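Local coordinates for protein dinoflagellate luciferase (Lingulodinium polyedrum, PDB 1VPR) that catalyses the oxidation of dinoflagellate luciferin by molecular oxygen, emitting blue light at about 475 nm, this chain being the third of its three homologous luciferase domains, at residues P114-T119 / G270-I275; G163-V168 / L207-F212; Y285-Q290 / F302-S307. One frame throughout, in Å; residues are numbered along the deposited sequence.

Contact 1 (P114-T119 / G270-I275); sequences PCPQLT and GRCFRI
Leu-118 and Gly-270 join an irregular loop to a barrel strand: the loop between helices 107-111 and 120-126 runs beside residues 270-275 of strand 271-282 and the turn before it. A single backbone bond is made directly between the two, Leu-118 N to Gly-270 O at 2.9 Å. Next to this bond Gln-117 bends at chi2 (83°) and curls back, with NE2 giving a hydrogen bond to its neighbour Leu-118 O (3.0 Å), while OE1 accepts from a water that in turn takes the N-H of Cys-272 (3.0 Å from the water to Cys-272 N). The other half of the contact belongs to Cys-115, whose CB lies over the centre of one face of the Arg-274 guanidinium, 3.6 Å from CZ, and whose SG, set anti to the backbone N (chi1 -172°), reaches within 3.4 Å of Cys-272 O. The guanidinium is itself held by a salt bridge to Glu-293, hydrogen bonds to Asp-113 O and Phe-111 O, and a cation-pi contact with Phe-108. Pro-116 CG meets Cys-272 SG at 3.9 Å. Gly-270, at positive phi (76°), faces Glu-266 together with Arg-271; a CB on it would press against Leu-118 O and Gln-117 NE2. This is a G1 beta bulge, here between strands 259-266 and 271-282 of the calycin barrel.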
loop_
_atom_site.group_PDB
_atom_site.type_symbol
_atom_site.label_atom_id
_atom_site.label_comp_id
_atom_site.label_asym_id
_atom_site.label_seq_id
_atom_site.Cartn_x
_atom_site.Cartn_y
_atom_site.Cartn_z
ATOM N N PRO A 114 21.329 -0.912 8.946
ATOM C CA PRO A 114 20.745 -1.407 10.198
ATOM C C PRO A 114 19.260 -1.023 10.276
ATOM O O PRO A 114 18.903 0.158 10.175
ATOM C CB PRO A 114 21.572 -0.702 11.284
ATOM C CG PRO A 114 22.814 -0.303 10.591
ATOM C CD PRO A 114 22.371 0.093 9.218
ATOM N N CYS A 115 18.413 -2.023 10.452
ATOM C CA CYS A 115 16.975 -1.800 10.523
ATOM C C CYS A 115 16.452 -1.717 11.960
ATOM O O CYS A 115 16.712 -2.592 12.773
ATOM C CB CYS A 115 16.251 -2.929 9.789
ATOM S SG CYS A 115 14.476 -2.653 9.615
ATOM N N PRO A 116 15.692 -0.661 12.281
ATOM C CA PRO A 116 15.145 -0.508 13.634
ATOM C C PRO A 116 14.048 -1.540 13.872
ATOM O O PRO A 116 13.507 -2.116 12.926
ATOM C CB PRO A 116 14.594 0.908 13.621
ATOM C CG PRO A 116 14.101 1.035 12.188
ATOM C CD PRO A 116 15.239 0.423 11.389
ATOM N N GLN A 117 13.713 -1.759 15.138
ATOM C CA GLN A 117 12.682 -2.712 15.504
ATOM C C GLN A 117 12.105 -2.237 16.840
ATOM O O GLN A 117 12.853 -1.758 17.696
ATOM C CB GLN A 117 13.327 -4.087 15.643
ATOM C CG GLN A 117 12.610 -5.074 16.525
ATOM C CD GLN A 117 11.494 -5.790 15.818
ATOM O OE1 GLN A 117 11.617 -6.136 14.643
ATOM N NE2 GLN A 117 10.397 -6.046 16.536
ATOM N N LEU A 118 10.793 -2.334 17.024
ATOM C CA LEU A 118 10.222 -1.895 18.296
ATOM C C LEU A 118 10.328 -3.035 19.304
ATOM O O LEU A 118 10.237 -4.215 18.947
ATOM C CB LEU A 118 8.750 -1.490 18.130
ATOM C CG LEU A 118 8.452 -0.348 17.165
ATOM C CD1 LEU A 118 6.955 0.015 17.217
ATOM C CD2 LEU A 118 9.301 0.850 17.545
ATOM N N THR A 119 10.519 -2.685 20.566
ATOM C CA THR A 119 10.632 -3.702 21.599
ATOM C C THR A 119 9.252 -4.289 21.888
ATOM O O THR A 119 8.220 -3.773 21.438
ATOM C CB THR A 119 11.206 -3.110 22.907
ATOM O OG1 THR A 119 10.230 -2.251 23.512
ATOM C CG2 THR A 119 12.475 -2.280 22.618
ATOM N N GLY A 270 5.870 -4.688 15.482
ATOM C CA GLY A 270 7.033 -3.873 15.804
ATOM C C GLY A 270 8.081 -3.914 14.709
ATOM O O GLY A 270 9.219 -3.451 14.905
ATOM N N ARG A 271 7.714 -4.453 13.545
ATOM C CA ARG A 271 8.664 -4.553 12.426
ATOM C C ARG A 271 8.629 -3.340 11.488
ATOM O O ARG A 271 7.562 -2.780 11.231
ATOM C CB ARG A 271 8.381 -5.822 11.616
ATOM C CG ARG A 271 8.690 -7.115 12.347
ATOM C CD ARG A 271 8.447 -8.304 11.423
ATOM N NE ARG A 271 7.043 -8.404 11.036
ATOM C CZ ARG A 271 6.596 -9.232 10.092
ATOM N NH1 ARG A 271 5.300 -9.278 9.784
ATOM N NH2 ARG A 271 7.456 -10.013 9.446
ATOM N N CYS A 272 9.797 -2.934 10.993
ATOM C CA CYS A 272 9.903 -1.800 10.069
ATOM C C CYS A 272 10.169 -2.367 8.673
ATOM O O CYS A 272 11.271 -2.858 8.410
ATOM C CB CYS A 272 11.078 -0.885 10.474
ATOM S SG CYS A 272 11.289 0.629 9.453
ATOM N N PHE A 273 9.161 -2.343 7.797
ATOM C CA PHE A 273 9.335 -2.835 6.428
ATOM C C PHE A 273 9.966 -1.707 5.643
ATOM O O PHE A 273 9.521 -0.559 5.709
ATOM C CB PHE A 273 7.980 -3.193 5.774
ATOM C CG PHE A 273 7.351 -4.459 6.301
ATOM C CD1 PHE A 273 6.729 -4.478 7.538
ATOM C CD2 PHE A 273 7.383 -5.633 5.544
ATOM C CE1 PHE A 273 6.141 -5.634 8.029
ATOM C CE2 PHE A 273 6.799 -6.803 6.017
ATOM C CZ PHE A 273 6.172 -6.809 7.268
ATOM N N ARG A 274 10.998 -2.009 4.874
ATOM C CA ARG A 274 11.636 -0.960 4.112
ATOM C C ARG A 274 11.296 -1.218 2.668
ATOM O O ARG A 274 11.185 -2.362 2.252
ATOM C CB ARG A 274 13.127 -0.948 4.419
ATOM C CG ARG A 274 13.397 -0.401 5.829
ATOM C CD ARG A 274 14.882 -0.490 6.204
ATOM N NE ARG A 274 15.307 -1.881 6.187
ATOM C CZ ARG A 274 16.571 -2.271 6.254
ATOM N NH1 ARG A 274 17.533 -1.356 6.353
ATOM N NH2 ARG A 274 16.868 -3.566 6.182
ATOM N N ILE A 275 11.145 -0.157 1.886
ATOM C CA ILE A 275 10.643 -0.353 0.531
ATOM C C ILE A 275 11.041 0.694 -0.483
ATOM O O ILE A 275 11.383 1.824 -0.119
ATOM C CB ILE A 275 9.084 -0.416 0.640
ATOM C CG1 ILE A 275 8.411 -0.606 -0.724
ATOM C CG2 ILE A 275 8.558 0.898 1.292
ATOM C CD1 ILE A 275 6.886 -0.707 -0.572
HETATM O O HOH W 1 17.554 1.000 7.954
HETATM O O HOH W 2 12.251 -4.083 12.243
#

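Contact 2 (G163-V168 / L207-F212)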
loop_
_atom_site.group_PDB
_atom_site.type_symbol
_atom_site.label_atom_id
_atom_site.label_comp_id
_atom_site.label_asym_id
_atom_site.label_seq_id
_atom_site.Cartn_x
_atom_site.Cartn_y
_atom_site.Cartn_z
ATOM N N GLY A 163 -0.507 8.176 -13.393
ATOM C CA GLY A 163 -1.147 7.282 -14.345
ATOM C C GLY A 163 -1.746 6.064 -13.674
ATOM O O GLY A 163 -1.879 6.014 -12.440
ATOM N N ARG A 164 -2.123 5.088 -14.492
ATOM C CA ARG A 164 -2.690 3.845 -14.006
ATOM C C ARG A 164 -1.698 2.724 -14.307
ATOM O O ARG A 164 -1.177 2.598 -15.439
ATOM C CB ARG A 164 -4.061 3.576 -14.654
ATOM C CG ARG A 164 -4.762 2.358 -14.065
ATOM C CD ARG A 164 -6.244 2.374 -14.420
ATOM N NE ARG A 164 -6.419 2.311 -15.870
ATOM C CZ ARG A 164 -6.427 1.177 -16.573
ATOM N NH1 ARG A 164 -6.286 0.002 -15.970
ATOM N NH2 ARG A 164 -6.527 1.227 -17.888
ATOM N N TRP A 165 -1.416 1.937 -13.269
ATOM C CA TRP A 165 -0.440 0.844 -13.329
ATOM C C TRP A 165 -1.135 -0.461 -13.051
ATOM O O TRP A 165 -1.944 -0.540 -12.136
ATOM C CB TRP A 165 0.637 1.063 -12.261
ATOM C CG TRP A 165 1.343 2.383 -12.402
ATOM C CD1 TRP A 165 0.888 3.615 -11.996
ATOM C CD2 TRP A 165 2.605 2.608 -13.026
ATOM N NE1 TRP A 165 1.805 4.594 -12.334
ATOM C CE2 TRP A 165 2.864 3.999 -12.968
ATOM C CE3 TRP A 165 3.552 1.769 -13.630
ATOM C CZ2 TRP A 165 4.031 4.572 -13.501
ATOM C CZ3 TRP A 165 4.725 2.346 -14.161
ATOM C CH2 TRP A 165 4.947 3.730 -14.091
ATOM N N ILE A 166 -0.829 -1.483 -13.834
ATOM C CA ILE A 166 -1.459 -2.781 -13.643
ATOM C C ILE A 166 -0.429 -3.819 -13.195
ATOM O O ILE A 166 0.611 -4.016 -13.828
ATOM C CB ILE A 166 -2.141 -3.260 -14.956
ATOM C CG1 ILE A 166 -3.362 -2.393 -15.257
ATOM C CG2 ILE A 166 -2.526 -4.738 -14.855
ATOM C CD1 ILE A 166 -4.425 -2.405 -14.144
ATOM N N THR A 167 -0.738 -4.491 -12.094
ATOM C CA THR A 167 0.134 -5.513 -11.535
ATOM C C THR A 167 0.331 -6.695 -12.475
ATOM O O THR A 167 -0.654 -7.308 -12.947
ATOM C CB THR A 167 -0.449 -6.046 -10.230
ATOM O OG1 THR A 167 -0.708 -4.944 -9.350
ATOM C CG2 THR A 167 0.516 -7.037 -9.582
ATOM N N VAL A 168 1.595 -7.043 -12.721
ATOM C CA VAL A 168 1.884 -8.166 -13.596
ATOM C C VAL A 168 2.679 -9.250 -12.875
ATOM O O VAL A 168 2.922 -10.329 -13.409
ATOM C CB VAL A 168 2.594 -7.710 -14.924
ATOM C CG1 VAL A 168 1.605 -6.920 -15.783
ATOM C CG2 VAL A 168 3.848 -6.851 -14.623
ATOM N N LEU A 207 -2.737 0.279 -9.356
ATOM C CA LEU A 207 -2.458 1.513 -8.614
ATOM C C LEU A 207 -2.844 2.650 -9.562
ATOM O O LEU A 207 -2.588 2.549 -10.758
ATOM C CB LEU A 207 -0.985 1.678 -8.248
ATOM C CG LEU A 207 -0.324 0.844 -7.140
ATOM C CD1 LEU A 207 1.181 1.223 -7.115
ATOM C CD2 LEU A 207 -0.987 1.124 -5.764
ATOM N N ARG A 208 -3.473 3.705 -9.035
ATOM C CA ARG A 208 -3.810 4.902 -9.811
ATOM C C ARG A 208 -3.082 5.984 -9.018
ATOM O O ARG A 208 -3.292 6.132 -7.812
ATOM C CB ARG A 208 -5.314 5.173 -9.805
ATOM C CG ARG A 208 -6.152 4.125 -10.535
ATOM C CD ARG A 208 -7.671 4.426 -10.417
ATOM N NE ARG A 208 -8.513 3.367 -10.999
ATOM C CZ ARG A 208 -8.994 3.348 -12.247
ATOM N NH1 ARG A 208 -9.741 2.318 -12.646
ATOM N NH2 ARG A 208 -8.760 4.347 -13.096
ATOM N N ILE A 209 -2.207 6.737 -9.673
ATOM C CA ILE A 209 -1.433 7.739 -8.959
ATOM C C ILE A 209 -1.569 9.103 -9.592
ATOM O O ILE A 209 -1.477 9.254 -10.818
ATOM C CB ILE A 209 0.073 7.366 -8.971
ATOM C CG1 ILE A 209 0.284 6.017 -8.310
ATOM C CG2 ILE A 209 0.911 8.441 -8.251
ATOM C CD1 ILE A 209 1.740 5.478 -8.502
ATOM N N ASN A 210 -1.803 10.092 -8.753
ATOM C CA ASN A 210 -1.868 11.469 -9.188
ATOM C C ASN A 210 -0.580 11.948 -8.561
ATOM O O ASN A 210 -0.403 11.815 -7.341
ATOM C CB ASN A 210 -3.035 12.210 -8.536
ATOM C CG ASN A 210 -4.293 12.146 -9.368
ATOM O OD1 ASN A 210 -4.484 12.953 -10.286
ATOM N ND2 ASN A 210 -5.150 11.177 -9.071
ATOM N N GLN A 211 0.321 12.489 -9.365
ATOM C CA GLN A 211 1.582 12.979 -8.820
ATOM C C GLN A 211 1.840 14.414 -9.238
ATOM O O GLN A 211 1.723 14.747 -10.416
ATOM C CB GLN A 211 2.758 12.102 -9.277
ATOM C CG GLN A 211 4.139 12.767 -8.981
ATOM C CD GLN A 211 5.345 11.906 -9.321
ATOM O OE1 GLN A 211 5.325 11.120 -10.267
ATOM N NE2 GLN A 211 6.423 12.068 -8.555
ATOM N N PHE A 212 2.156 15.270 -8.265
ATOM C CA PHE A 212 2.488 16.655 -8.570
ATOM C C PHE A 212 3.777 16.936 -7.782
ATOM O O PHE A 212 3.732 17.335 -6.624
ATOM C CB PHE A 212 1.384 17.609 -8.113
ATOM C CG PHE A 212 1.637 19.054 -8.521
ATOM C CD1 PHE A 212 1.332 19.496 -9.811
ATOM C CD2 PHE A 212 2.177 19.974 -7.603
ATOM C CE1 PHE A 212 1.556 20.837 -10.188
ATOM C CE2 PHE A 212 2.401 21.307 -7.968
ATOM C CZ PHE A 212 2.086 21.734 -9.262
#
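Arg-164 and Arg-208 lie side by side on one face of an antiparallel strand pair in the calycin beta barrel, as a non-hydrogen-bonded pair. The touching is done by a methylene: Arg-164 CD sits over one face of the Arg-208 guanidinium, displaced toward its rim and 3.5 Å from NH2. A bend at chi3 (62°) turns the Arg-164 head aside, and the two guanidinium planes stand 35° apart. What positions these like charges is a shell of backbone carbonyls: Arg-164 gives its NH1 and NH2 to Tyr-76 O and Gly-77 O, while Arg-208 donates to Gly-68 O, Lys-70 O and Pro-310 O. A leucine in place of Arg-164 would probably leave Tyr-76 O and Gly-77 O without these donors and free that loop to shift. The flanking pairs, Gly-163 with Ile-209 and Trp-165 with Leu-207, are hydrogen-bonded, each by two backbone bonds, and the side chains of Trp-165, Leu-207 and Ile-209 lie on the opposite face. There the indole of Trp-165 donates NE1 to Leu-161 O, a bond that should limit how the ring turns. The Ile-209 side chain crosses the indole at a slant, CD1 3.9 Å from Trp-165 NE1.

Contact 3 (Y285-Q290 / F302-S307)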
loop_
_atom_site.group_PDB
_atom_site.type_symbol
_atom_site.label_atom_id
_atom_site.label_comp_id
_atom_site.label_asym_id
_atom_site.label_seq_id
_atom_site.Cartn_x
_atom_site.Cartn_y
_atom_site.Cartn_z
ATOM N N TYR A 285 7.426 -0.166 -23.349
ATOM C CA TYR A 285 6.660 0.090 -22.109
ATOM C C TYR A 285 7.413 0.696 -20.958
ATOM O O TYR A 285 8.640 0.778 -20.968
ATOM C CB TYR A 285 6.081 -1.221 -21.563
ATOM C CG TYR A 285 5.228 -1.959 -22.545
ATOM C CD1 TYR A 285 4.104 -1.350 -23.105
ATOM C CD2 TYR A 285 5.532 -3.277 -22.919
ATOM C CE1 TYR A 285 3.296 -2.036 -24.019
ATOM C CE2 TYR A 285 4.712 -3.975 -23.846
ATOM C CZ TYR A 285 3.606 -3.335 -24.382
ATOM O OH TYR A 285 2.814 -3.972 -25.318
ATOM N N THR A 286 6.648 1.104 -19.940
ATOM C CA THR A 286 7.234 1.621 -18.718
ATOM C C THR A 286 6.781 0.669 -17.612
ATOM O O THR A 286 5.601 0.352 -17.504
ATOM C CB THR A 286 6.748 3.058 -18.390
ATOM O OG1 THR A 286 7.192 3.959 -19.417
ATOM C CG2 THR A 286 7.332 3.523 -17.033
ATOM N N PHE A 287 7.721 0.191 -16.807
ATOM C CA PHE A 287 7.388 -0.702 -15.723
ATOM C C PHE A 287 7.716 -0.056 -14.385
ATOM O O PHE A 287 8.482 0.902 -14.309
ATOM C CB PHE A 287 8.184 -2.021 -15.813
ATOM C CG PHE A 287 7.642 -3.005 -16.815
ATOM C CD1 PHE A 287 7.815 -2.800 -18.186
ATOM C CD2 PHE A 287 6.974 -4.145 -16.387
ATOM C CE1 PHE A 287 7.330 -3.717 -19.102
ATOM C CE2 PHE A 287 6.483 -5.064 -17.303
ATOM C CZ PHE A 287 6.661 -4.852 -18.657
HETATM N N MSE A 288 7.128 -0.599 -13.331
HETATM C CA MSE A 288 7.408 -0.125 -12.002
HETATM C C MSE A 288 7.728 -1.353 -11.183
HETATM O O MSE A 288 6.974 -2.324 -11.205
HETATM C CB MSE A 288 6.195 0.596 -11.372
HETATM C CG MSE A 288 6.395 0.801 -9.873
HETATM SE SE MSE A 288 4.978 1.821 -9.004
HETATM C CE MSE A 288 5.594 3.502 -9.457
ATOM N N ARG A 289 8.846 -1.324 -10.468
ATOM C CA ARG A 289 9.183 -2.439 -9.617
ATOM C C ARG A 289 9.129 -1.984 -8.177
ATOM O O ARG A 289 9.756 -1.003 -7.796
ATOM C CB ARG A 289 10.582 -3.009 -9.909
ATOM C CG ARG A 289 10.897 -4.229 -9.019
ATOM C CD ARG A 289 12.363 -4.691 -9.144
ATOM N NE ARG A 289 13.303 -3.683 -8.633
ATOM C CZ ARG A 289 14.605 -3.654 -8.934
ATOM N NH1 ARG A 289 15.388 -2.711 -8.431
ATOM N NH2 ARG A 289 15.128 -4.565 -9.750
ATOM N N GLN A 290 8.350 -2.704 -7.385
ATOM C CA GLN A 290 8.211 -2.424 -5.959
ATOM C C GLN A 290 8.998 -3.510 -5.215
ATOM O O GLN A 290 8.814 -4.697 -5.475
ATOM C CB GLN A 290 6.731 -2.516 -5.590
ATOM C CG GLN A 290 6.390 -2.307 -4.126
ATOM C CD GLN A 290 4.899 -2.347 -3.903
ATOM O OE1 GLN A 290 4.149 -1.553 -4.485
ATOM N NE2 GLN A 290 4.454 -3.278 -3.063
ATOM N N PHE A 302 5.607 -6.242 -9.499
ATOM C CA PHE A 302 5.870 -5.550 -10.768
ATOM C C PHE A 302 4.563 -5.081 -11.372
ATOM O O PHE A 302 3.559 -5.820 -11.346
ATOM C CB PHE A 302 6.563 -6.464 -11.793
ATOM C CG PHE A 302 8.009 -6.749 -11.481
ATOM C CD1 PHE A 302 8.353 -7.739 -10.569
ATOM C CD2 PHE A 302 9.019 -6.017 -12.092
ATOM C CE1 PHE A 302 9.683 -7.999 -10.271
ATOM C CE2 PHE A 302 10.349 -6.272 -11.804
ATOM C CZ PHE A 302 10.680 -7.265 -10.890
ATOM N N TYR A 303 4.584 -3.866 -11.929
ATOM C CA TYR A 303 3.413 -3.264 -12.580
ATOM C C TYR A 303 3.844 -2.739 -13.933
ATOM O O TYR A 303 5.005 -2.325 -14.115
ATOM C CB TYR A 303 2.891 -2.038 -11.810
ATOM C CG TYR A 303 2.716 -2.196 -10.308
ATOM C CD1 TYR A 303 3.791 -2.019 -9.430
ATOM C CD2 TYR A 303 1.465 -2.427 -9.769
ATOM C CE1 TYR A 303 3.603 -2.061 -8.036
ATOM C CE2 TYR A 303 1.263 -2.464 -8.376
ATOM C CZ TYR A 303 2.336 -2.275 -7.522
ATOM O OH TYR A 303 2.113 -2.256 -6.156
ATOM N N VAL A 304 2.921 -2.732 -14.882
ATOM C CA VAL A 304 3.222 -2.176 -16.195
ATOM C C VAL A 304 2.303 -0.952 -16.357
ATOM O O VAL A 304 1.136 -0.976 -15.953
ATOM C CB VAL A 304 3.000 -3.208 -17.340
ATOM C CG1 VAL A 304 1.525 -3.673 -17.386
ATOM C CG2 VAL A 304 3.395 -2.577 -18.669
ATOM N N LYS A 305 2.830 0.136 -16.910
ATOM C CA LYS A 305 2.031 1.348 -17.063
ATOM C C LYS A 305 1.070 1.246 -18.258
ATOM O O LYS A 305 1.500 1.116 -19.411
ATOM C CB LYS A 305 2.945 2.561 -17.221
ATOM C CG LYS A 305 2.269 3.833 -16.753
ATOM C CD LYS A 305 3.077 5.068 -17.041
ATOM C CE LYS A 305 2.419 6.247 -16.368
ATOM N NZ LYS A 305 3.225 7.498 -16.563
ATOM N N VAL A 306 -0.232 1.288 -17.986
ATOM C CA VAL A 306 -1.207 1.166 -19.070
ATOM C C VAL A 306 -1.759 2.527 -19.509
ATOM O O VAL A 306 -2.337 2.653 -20.599
ATOM C CB VAL A 306 -2.358 0.181 -18.678
ATOM C CG1 VAL A 306 -1.772 -1.241 -18.424
ATOM C CG2 VAL A 306 -3.096 0.670 -17.424
ATOM N N SER A 307 -1.548 3.562 -18.701
ATOM C CA SER A 307 -2.041 4.895 -19.064
ATOM C C SER A 307 -1.388 6.014 -18.280
ATOM O O SER A 307 -1.069 5.828 -17.123
ATOM C CB SER A 307 -3.543 4.988 -18.794
ATOM O OG SER A 307 -4.020 6.250 -19.233
HETATM O O HOH W 3 3.874 1.462 -20.626
#
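Phe-287 turns one ring face to Val-304, and Phe-302 does the same for Arg-289, so that two CH-pi contacts line one face of the hairpin. Val-304 CG2 stands 4.1 Å from the Phe-287 ring centroid, only 15° off the normal. Arg-289 runs alongside Phe-302 and lays CG over the ring, 3.9 Å from its centroid, while its guanidinium, tilted 79° to that ring, goes on to a salt bridge with Asp-103. Helix 87-100 covers this face, Thr-93 touching Phe-287 and Leu-96 and Leu-97 touching Phe-302.

On the other face Tyr-303 and Met-288, present as selenomethionine, lie side by side as a hydrogen-bonded pair. With CG anti to the backbone N (chi1 167°), Met-288 carries SE 4.7 Å from the Tyr-303 centroid, an oblique Met-aromatic contact. Farther along, Tyr-303 OH donates to Gln-290 OE1 (2.7 Å), which lies in the plane of the ring at its edge; the hydroxyl, however, comes in from above the amide carbonyl plane. OE1 also accepts from Arg-277 NE, and these two donors should restrain the amide. Such cross-strand pairing is characteristic of an antiparallel beta hairpin, here strands 285-294 and 297-307 of the calycin barrel.

How the contacts relate
All three contacts reach one ten-stranded antiparallel sheet, in which strand 163-169, the first of the sheet along the chain, pairs with 297-307, the last, as in the barrels of fatty acid binding proteins. Contacts 2 and 3, with centres about 8 Å apart, meet at that closure, Ile-166 O lying 2.8 Å from Val-304 N. In contact 1, centred about 27 Å from contact 2 and 28 Å from contact 3, the loop 114-119 packs on strand 271-282, the neighbour of 285-294. Along the chain, contact 2 falls between the segments of contact 1, and contact 3 follows. Together they illustrate a barrel closed by its terminal strands and bordered by earlier sequence.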